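Local atomic coordinates of immune protein (Enterobacter cloacae, PDB entry 6D7Y), a protein that binds the toxic C-terminal tip of a CdiA protein of contact-dependent growth inhibition and probably neutralises it. Residues T14-I24 with L85-V96. Numbering follows the deposited sequence.
Sequences TSRLFFLLKEI and LRVLKYEGGVDV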
ATOM      1  N   THR B  14     -13.151   1.926  -5.810  1.00 47.47           N
ATOM      2  CA  THR B  14     -13.766   1.306  -4.613  1.00 48.70           C
ATOM      3  C   THR B  14     -14.475  -0.020  -4.856  1.00 50.20           C
ATOM      4  O   THR B  14     -14.637  -0.791  -3.918  1.00 49.36           O
ATOM      5  CB  THR B  14     -14.694   2.271  -3.835  1.00 50.25           C
ATOM      6  OG1 THR B  14     -15.833   2.615  -4.629  1.00 54.39           O
ATOM      7  CG2 THR B  14     -13.921   3.540  -3.414  1.00 49.20           C
ATOM      8  N   SER B  15     -14.889  -0.275  -6.101  1.00 52.28           N
ATOM      9  CA  SER B  15     -15.516  -1.556  -6.466  1.00 54.36           C
ATOM     10  C   SER B  15     -14.472  -2.681  -6.587  1.00 53.46           C
ATOM     11  O   SER B  15     -14.833  -3.852  -6.547  1.00 54.83           O
ATOM     12  CB  SER B  15     -16.280  -1.454  -7.794  1.00 57.33           C
ATOM     13  OG  SER B  15     -17.386  -0.574  -7.697  1.00 58.85           O
ATOM     14  N   ARG B  16     -13.196  -2.310  -6.750  1.00 50.93           N
ATOM     15  CA  ARG B  16     -12.086  -3.264  -6.913  1.00 49.66           C
ATOM     16  C   ARG B  16     -11.207  -3.360  -5.661  1.00 46.19           C
ATOM     17  O   ARG B  16     -10.287  -4.174  -5.621  1.00 44.86           O
ATOM     18  CB  ARG B  16     -11.172  -2.816  -8.063  1.00 50.59           C
ATOM     19  CG  ARG B  16     -11.860  -2.504  -9.390  1.00 53.76           C
ATOM     20  CD  ARG B  16     -12.370  -3.709 -10.161  1.00 57.29           C
ATOM     21  NE  ARG B  16     -11.284  -4.538 -10.703  1.00 58.06           N
ATOM     22  CZ  ARG B  16     -10.898  -5.734 -10.248  1.00 58.70           C
ATOM     23  NH1 ARG B  16      -9.890  -6.360 -10.847  1.00 58.90           N
ATOM     24  NH2 ARG B  16     -11.514  -6.334  -9.228  1.00 60.17           N
ATOM     25  N   LEU B  17     -11.474  -2.510  -4.668  1.00 44.55           N
ATOM     26  CA  LEU B  17     -10.693  -2.470  -3.419  1.00 42.19           C
ATOM     27  C   LEU B  17     -10.440  -3.832  -2.760  1.00 41.94           C
ATOM     28  O   LEU B  17      -9.298  -4.187  -2.503  1.00 41.41           O
ATOM     29  CB  LEU B  17     -11.363  -1.519  -2.425  1.00 42.06           C
ATOM     30  CG  LEU B  17     -10.710  -1.336  -1.054  1.00 40.69           C
ATOM     31  CD1 LEU B  17      -9.240  -0.969  -1.184  1.00 39.06           C
ATOM     32  CD2 LEU B  17     -11.484  -0.283  -0.275  1.00 40.82           C
ATOM     33  N   PHE B  18     -11.494  -4.576  -2.452  1.00 43.70           N
ATOM     34  CA  PHE B  18     -11.320  -5.909  -1.853  1.00 43.81           C
ATOM     35  C   PHE B  18     -10.345  -6.785  -2.649  1.00 43.26           C
ATOM     36  O   PHE B  18      -9.463  -7.414  -2.088  1.00 42.04           O
ATOM     37  CB  PHE B  18     -12.659  -6.646  -1.736  1.00 46.81           C
ATOM     38  CG  PHE B  18     -12.509  -8.104  -1.358  1.00 48.29           C
ATOM     39  CD1 PHE B  18     -12.315  -8.483  -0.030  1.00 48.29           C
ATOM     40  CD2 PHE B  18     -12.533  -9.092  -2.332  1.00 49.99           C
ATOM     41  CE1 PHE B  18     -12.163  -9.823   0.313  1.00 49.46           C
ATOM     42  CE2 PHE B  18     -12.377 -10.429  -1.996  1.00 51.05           C
ATOM     43  CZ  PHE B  18     -12.200 -10.799  -0.671  1.00 50.91           C
ATOM     44  N   PHE B  19     -10.511  -6.816  -3.965  1.00 44.40           N
ATOM     45  CA  PHE B  19      -9.666  -7.655  -4.819  1.00 44.62           C
ATOM     46  C   PHE B  19      -8.223  -7.150  -4.886  1.00 42.29           C
ATOM     47  O   PHE B  19      -7.281  -7.945  -4.996  1.00 41.55           O
ATOM     48  CB  PHE B  19     -10.358  -7.831  -6.174  1.00 47.10           C
ATOM     49  CG  PHE B  19     -11.745  -8.416  -6.035  1.00 49.92           C
ATOM     50  CD1 PHE B  19     -11.915  -9.781  -5.816  1.00 51.21           C
ATOM     51  CD2 PHE B  19     -12.879  -7.594  -6.052  1.00 50.99           C
ATOM     52  CE1 PHE B  19     -13.180 -10.320  -5.638  1.00 53.62           C
ATOM     53  CE2 PHE B  19     -14.151  -8.131  -5.888  1.00 53.28           C
ATOM     54  CZ  PHE B  19     -14.302  -9.497  -5.676  1.00 54.49           C
ATOM     55  N   LEU B  20      -8.048  -5.833  -4.796  1.00 41.11           N
ATOM     56  CA  LEU B  20      -6.705  -5.267  -4.739  1.00 39.12           C
ATOM     57  C   LEU B  20      -6.071  -5.740  -3.429  1.00 37.79           C
ATOM     58  O   LEU B  20      -4.952  -6.226  -3.417  1.00 36.18           O
ATOM     59  CB  LEU B  20      -6.738  -3.737  -4.770  1.00 38.76           C
ATOM     60  CG  LEU B  20      -5.393  -3.010  -4.604  1.00 37.48           C
ATOM     61  CD1 LEU B  20      -4.411  -3.395  -5.692  1.00 38.02           C
ATOM     62  CD2 LEU B  20      -5.611  -1.509  -4.605  1.00 37.63           C
ATOM     63  N   LEU B  21      -6.823  -5.633  -2.336  1.00 38.28           N
ATOM     64  CA  LEU B  21      -6.299  -6.041  -1.029  1.00 38.16           C
ATOM     65  C   LEU B  21      -5.939  -7.522  -1.004  1.00 39.78           C
ATOM     66  O   LEU B  21      -4.903  -7.874  -0.457  1.00 39.98           O
ATOM     67  CB  LEU B  21      -7.240  -5.637   0.111  1.00 38.18           C
ATOM     68  CG  LEU B  21      -7.370  -4.111   0.330  1.00 37.29           C
ATOM     69  CD1 LEU B  21      -8.523  -3.804   1.273  1.00 38.14           C
ATOM     70  CD2 LEU B  21      -6.078  -3.460   0.823  1.00 35.32           C
ATOM     71  N   LYS B  22      -6.767  -8.380  -1.617  1.00 42.58           N
ATOM     72  CA  LYS B  22      -6.478  -9.827  -1.689  1.00 44.52           C
ATOM     73  C   LYS B  22      -5.229 -10.066  -2.524  1.00 44.09           C
ATOM     74  O   LYS B  22      -4.432 -10.934  -2.213  1.00 44.06           O
ATOM     75  CB  LYS B  22      -7.662 -10.620  -2.278  1.00 47.27           C
ATOM     76  CG  LYS B  22      -8.927 -10.645  -1.426  1.00 48.65           C
ATOM     77  CD  LYS B  22      -8.730 -11.280  -0.055  1.00 49.30           C
ATOM     78  CE  LYS B  22      -8.341 -12.751  -0.117  1.00 51.40           C
ATOM     79  NZ  LYS B  22      -8.109 -13.287   1.260  1.00 51.54           N
ATOM     80  N   GLU B  23      -5.085  -9.293  -3.595  1.00 45.05           N
ATOM     81  CA  GLU B  23      -3.915  -9.351  -4.477  1.00 45.71           C
ATOM     82  C   GLU B  23      -2.634  -9.038  -3.682  1.00 44.74           C
ATOM     83  O   GLU B  23      -1.650  -9.783  -3.748  1.00 45.39           O
ATOM     84  CB  GLU B  23      -4.127  -8.367  -5.647  1.00 47.89           C
ATOM     85  CG  GLU B  23      -2.892  -7.958  -6.437  1.00 48.64           C
ATOM     86  CD  GLU B  23      -2.146  -9.123  -7.048  1.00 51.50           C
ATOM     87  OE1 GLU B  23      -2.768 -10.180  -7.283  1.00 56.05           O
ATOM     88  OE2 GLU B  23      -0.933  -8.970  -7.323  1.00 51.58           O
ATOM     89  N   ILE B  24      -2.664  -7.939  -2.924  1.00 42.08           N
ATOM     90  CA  ILE B  24      -1.537  -7.557  -2.077  1.00 40.39           C
ATOM     91  C   ILE B  24      -1.339  -8.601  -0.962  1.00 40.53           C
ATOM     92  O   ILE B  24      -0.214  -9.016  -0.713  1.00 39.29           O
ATOM     93  CB  ILE B  24      -1.747  -6.166  -1.449  1.00 39.31           C
ATOM     94  CG1 ILE B  24      -1.895  -5.092  -2.540  1.00 39.03           C
ATOM     95  CG2 ILE B  24      -0.574  -5.799  -0.539  1.00 38.23           C
ATOM     96  CD1 ILE B  24      -2.243  -3.725  -1.983  1.00 38.67           C
ATOM     97  N   LEU B  85       0.455  -1.835   6.016  1.00 25.11           N
ATOM     98  CA  LEU B  85      -0.503  -1.591   4.945  1.00 25.70           C
ATOM     99  C   LEU B  85      -1.509  -0.620   5.495  1.00 26.25           C
ATOM    100  O   LEU B  85      -2.086  -0.872   6.577  1.00 25.83           O
ATOM    101  CB  LEU B  85      -1.206  -2.876   4.580  1.00 28.55           C
ATOM    102  CG  LEU B  85      -2.290  -2.824   3.505  1.00 30.78           C
ATOM    103  CD1 LEU B  85      -1.666  -2.485   2.180  1.00 32.07           C
ATOM    104  CD2 LEU B  85      -3.007  -4.159   3.449  1.00 34.69           C
ATOM    105  N   ARG B  86      -1.757   0.471   4.759  1.00 24.99           N
ATOM    106  CA  ARG B  86      -2.684   1.500   5.195  1.00 26.62           C
ATOM    107  C   ARG B  86      -3.793   1.643   4.156  1.00 27.77           C
ATOM    108  O   ARG B  86      -3.504   1.698   2.967  1.00 27.25           O
ATOM    109  CB  ARG B  86      -1.961   2.839   5.315  1.00 26.94           C
ATOM    110  CG  ARG B  86      -0.789   2.813   6.256  1.00 28.98           C
ATOM    111  CD  ARG B  86      -0.074   4.147   6.404  1.00 30.37           C
ATOM    112  NE  ARG B  86      -0.773   5.127   7.250  1.00 32.16           N
ATOM    113  CZ  ARG B  86      -1.299   6.299   6.870  1.00 32.23           C
ATOM    114  NH1 ARG B  86      -1.217   6.765   5.625  1.00 35.17           N
ATOM    115  NH2 ARG B  86      -1.891   7.053   7.790  1.00 33.09           N
ATOM    116  N   VAL B  87      -5.038   1.675   4.618  1.00 28.56           N
ATOM    117  CA  VAL B  87      -6.183   1.838   3.733  1.00 29.46           C
ATOM    118  C   VAL B  87      -6.941   3.010   4.304  1.00 30.27           C
ATOM    119  O   VAL B  87      -7.327   2.990   5.468  1.00 29.66           O
ATOM    120  CB  VAL B  87      -7.051   0.583   3.698  1.00 31.56           C
ATOM    121  CG1 VAL B  87      -8.150   0.743   2.645  1.00 31.27           C
ATOM    122  CG2 VAL B  87      -6.200  -0.652   3.419  1.00 31.05           C
ATOM    123  N   LEU B  88      -7.185   4.037   3.493  1.00 32.44           N
ATOM    124  CA  LEU B  88      -7.855   5.213   4.009  1.00 34.82           C
ATOM    125  C   LEU B  88      -8.875   5.767   3.059  1.00 34.03           C
ATOM    126  O   LEU B  88      -8.635   5.789   1.869  1.00 32.33           O
ATOM    127  CB  LEU B  88      -6.818   6.294   4.358  1.00 37.89           C
ATOM    128  CG  LEU B  88      -5.786   6.793   3.350  1.00 40.24           C
ATOM    129  CD1 LEU B  88      -6.338   7.778   2.351  1.00 44.86           C
ATOM    130  CD2 LEU B  88      -4.662   7.523   4.072  1.00 41.13           C
ATOM    131  N   LYS B  89     -10.021   6.186   3.588  1.00 35.61           N
ATOM    132  CA  LYS B  89     -11.034   6.798   2.734  1.00 37.87           C
ATOM    133  C   LYS B  89     -11.190   8.232   3.246  1.00 38.02           C
ATOM    134  O   LYS B  89     -11.263   8.470   4.454  1.00 37.10           O
ATOM    135  CB  LYS B  89     -12.374   6.021   2.666  1.00 42.29           C
ATOM    136  CG  LYS B  89     -13.465   6.432   3.637  1.00 45.01           C
ATOM    137  CD  LYS B  89     -14.828   5.954   3.150  1.00 47.91           C
ATOM    138  CE  LYS B  89     -15.938   6.653   3.911  1.00 50.61           C
ATOM    139  NZ  LYS B  89     -17.258   6.464   3.267  1.00 55.71           N
ATOM    140  N   TYR B  90     -11.212   9.171   2.306  1.00 39.85           N
ATOM    141  CA  TYR B  90     -11.308  10.605   2.575  1.00 40.86           C
ATOM    142  C   TYR B  90     -12.225  11.210   1.515  1.00 43.32           C
ATOM    143  O   TYR B  90     -12.658  10.502   0.603  1.00 41.96           O
ATOM    144  CB  TYR B  90      -9.912  11.255   2.519  1.00 38.71           C
ATOM    145  CG  TYR B  90      -9.176  10.986   1.236  1.00 37.68           C
ATOM    146  CD1 TYR B  90      -8.560   9.767   1.036  1.00 37.71           C
ATOM    147  CD2 TYR B  90      -9.071  11.956   0.221  1.00 39.41           C
ATOM    148  CE1 TYR B  90      -7.878   9.480  -0.136  1.00 37.67           C
ATOM    149  CE2 TYR B  90      -8.384  11.685  -0.964  1.00 39.50           C
ATOM    150  CZ  TYR B  90      -7.797  10.428  -1.135  1.00 38.84           C
ATOM    151  OH  TYR B  90      -7.106  10.085  -2.282  1.00 39.59           O
ATOM    152  N   GLU B  91     -12.485  12.516   1.614  1.00 47.22           N
ATOM    153  CA  GLU B  91     -13.400  13.202   0.673  1.00 52.34           C
ATOM    154  C   GLU B  91     -13.098  12.927  -0.811  1.00 53.17           C
ATOM    155  O   GLU B  91     -14.018  12.769  -1.616  1.00 59.43           O
ATOM    156  CB  GLU B  91     -13.429  14.717   0.941  1.00 56.30           C
ATOM    157  CG  GLU B  91     -14.482  15.482   0.132  1.00 61.77           C
ATOM    158  CD  GLU B  91     -14.556  16.962   0.480  1.00 64.53           C
ATOM    159  OE1 GLU B  91     -13.770  17.424   1.340  1.00 68.42           O
ATOM    160  OE2 GLU B  91     -15.399  17.666  -0.115  1.00 68.99           O
ATOM    161  N   GLY B  92     -11.822  12.896  -1.168  1.00 50.76           N
ATOM    162  CA  GLY B  92     -11.429  12.628  -2.555  1.00 49.82           C
ATOM    163  C   GLY B  92     -11.429  11.178  -3.030  1.00 47.62           C
ATOM    164  O   GLY B  92     -11.299  10.934  -4.228  1.00 47.57           O
ATOM    165  N   GLY B  93     -11.555  10.211  -2.115  1.00 42.88           N
ATOM    166  CA  GLY B  93     -11.563   8.800  -2.512  1.00 41.50           C
ATOM    167  C   GLY B  93     -10.878   7.860  -1.532  1.00 39.11           C
ATOM    168  O   GLY B  93     -10.926   8.081  -0.322  1.00 39.29           O
ATOM    169  N   VAL B  94     -10.212   6.834  -2.069  1.00 36.91           N
ATOM    170  CA  VAL B  94      -9.530   5.815  -1.278  1.00 34.76           C
ATOM    171  C   VAL B  94      -8.092   5.560  -1.766  1.00 33.38           C
ATOM    172  O   VAL B  94      -7.838   5.470  -2.964  1.00 32.43           O
ATOM    173  CB  VAL B  94     -10.310   4.484  -1.323  1.00 35.51           C
ATOM    174  CG1 VAL B  94      -9.565   3.375  -0.578  1.00 34.44           C
ATOM    175  CG2 VAL B  94     -11.703   4.670  -0.737  1.00 36.47           C
ATOM    176  N   ASP B  95      -7.160   5.447  -0.814  1.00 30.53           N
ATOM    177  CA  ASP B  95      -5.764   5.148  -1.114  1.00 29.79           C
ATOM    178  C   ASP B  95      -5.370   3.878  -0.345  1.00 28.21           C
ATOM    179  O   ASP B  95      -5.913   3.598   0.722  1.00 28.24           O
ATOM    180  CB  ASP B  95      -4.809   6.241  -0.626  1.00 29.56           C
ATOM    181  CG  ASP B  95      -4.878   7.524  -1.406  1.00 30.77           C
ATOM    182  OD1 ASP B  95      -5.710   7.706  -2.323  1.00 31.97           O
ATOM    183  OD2 ASP B  95      -4.045   8.391  -1.076  1.00 31.91           O
ATOM    184  N   VAL B  96      -4.424   3.133  -0.906  1.00 26.92           N
ATOM    185  CA  VAL B  96      -3.865   1.940  -0.291  1.00 25.81           C
ATOM    186  C   VAL B  96      -2.365   2.207  -0.268  1.00 24.02           C
ATOM    187  O   VAL B  96      -1.771   2.482  -1.297  1.00 24.71           O
ATOM    188  CB  VAL B  96      -4.203   0.671  -1.083  1.00 28.02           C
ATOM    189  CG1 VAL B  96      -3.491  -0.533  -0.502  1.00 28.54           C
ATOM    190  CG2 VAL B  96      -5.722   0.457  -1.121  1.00 29.61           C
TER
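V96 stands at the centre of the contact between helix 17-24 and the hairpin strands 85-90 and 93-96, its two methyls shared among four side chains of the helix. From CB, which points toward the helix, CG1 lies anti to the backbone N and meets I24 CD1 at 3.7 Å, the two side chains running past each other in opposite senses; L21 CD2 touches the same methyl from farther off. The other branch, CG2, sits 3.8 Å from L17 CD1, which comes in aslant, and is approached tip to tip by L20 CD2 at 4.0 Å. L21 starts from a CB that does not point at the strands, yet with CG beside the backbone N (chi1 -67°) it extends CD2 over both strands, where that methyl meets V87 CG2 end to end at 3.8 Å and L85 CD2 at 4.1 Å.

The helix axis runs nearly antiparallel to strand 85-90 (176°) and nearly parallel to strand 93-96 (4°), a helix laid lengthwise over one face of an antiparallel sheet, as in two-layer alpha+beta packing. Helix 50-58 flanks it on the same layer, where I53 touches both L17 and L21, and F9 of strand 3-10 adjoins I24 and V96. Nearer the hairpin turn, the other L17 methyl, CD2, crosses V94 CG1 at about a right angle, 4.1 Å away. At the N-terminal end of the segment, T14 lays CG2 against V94 CG2 at 3.7 Å, at the exposed margin of an otherwise buried interface. On the sheet's other face, Y90 OH donates to D95 OD1 (2.8 Å) from above the carboxylate plane, and G11 N also bonds that oxygen.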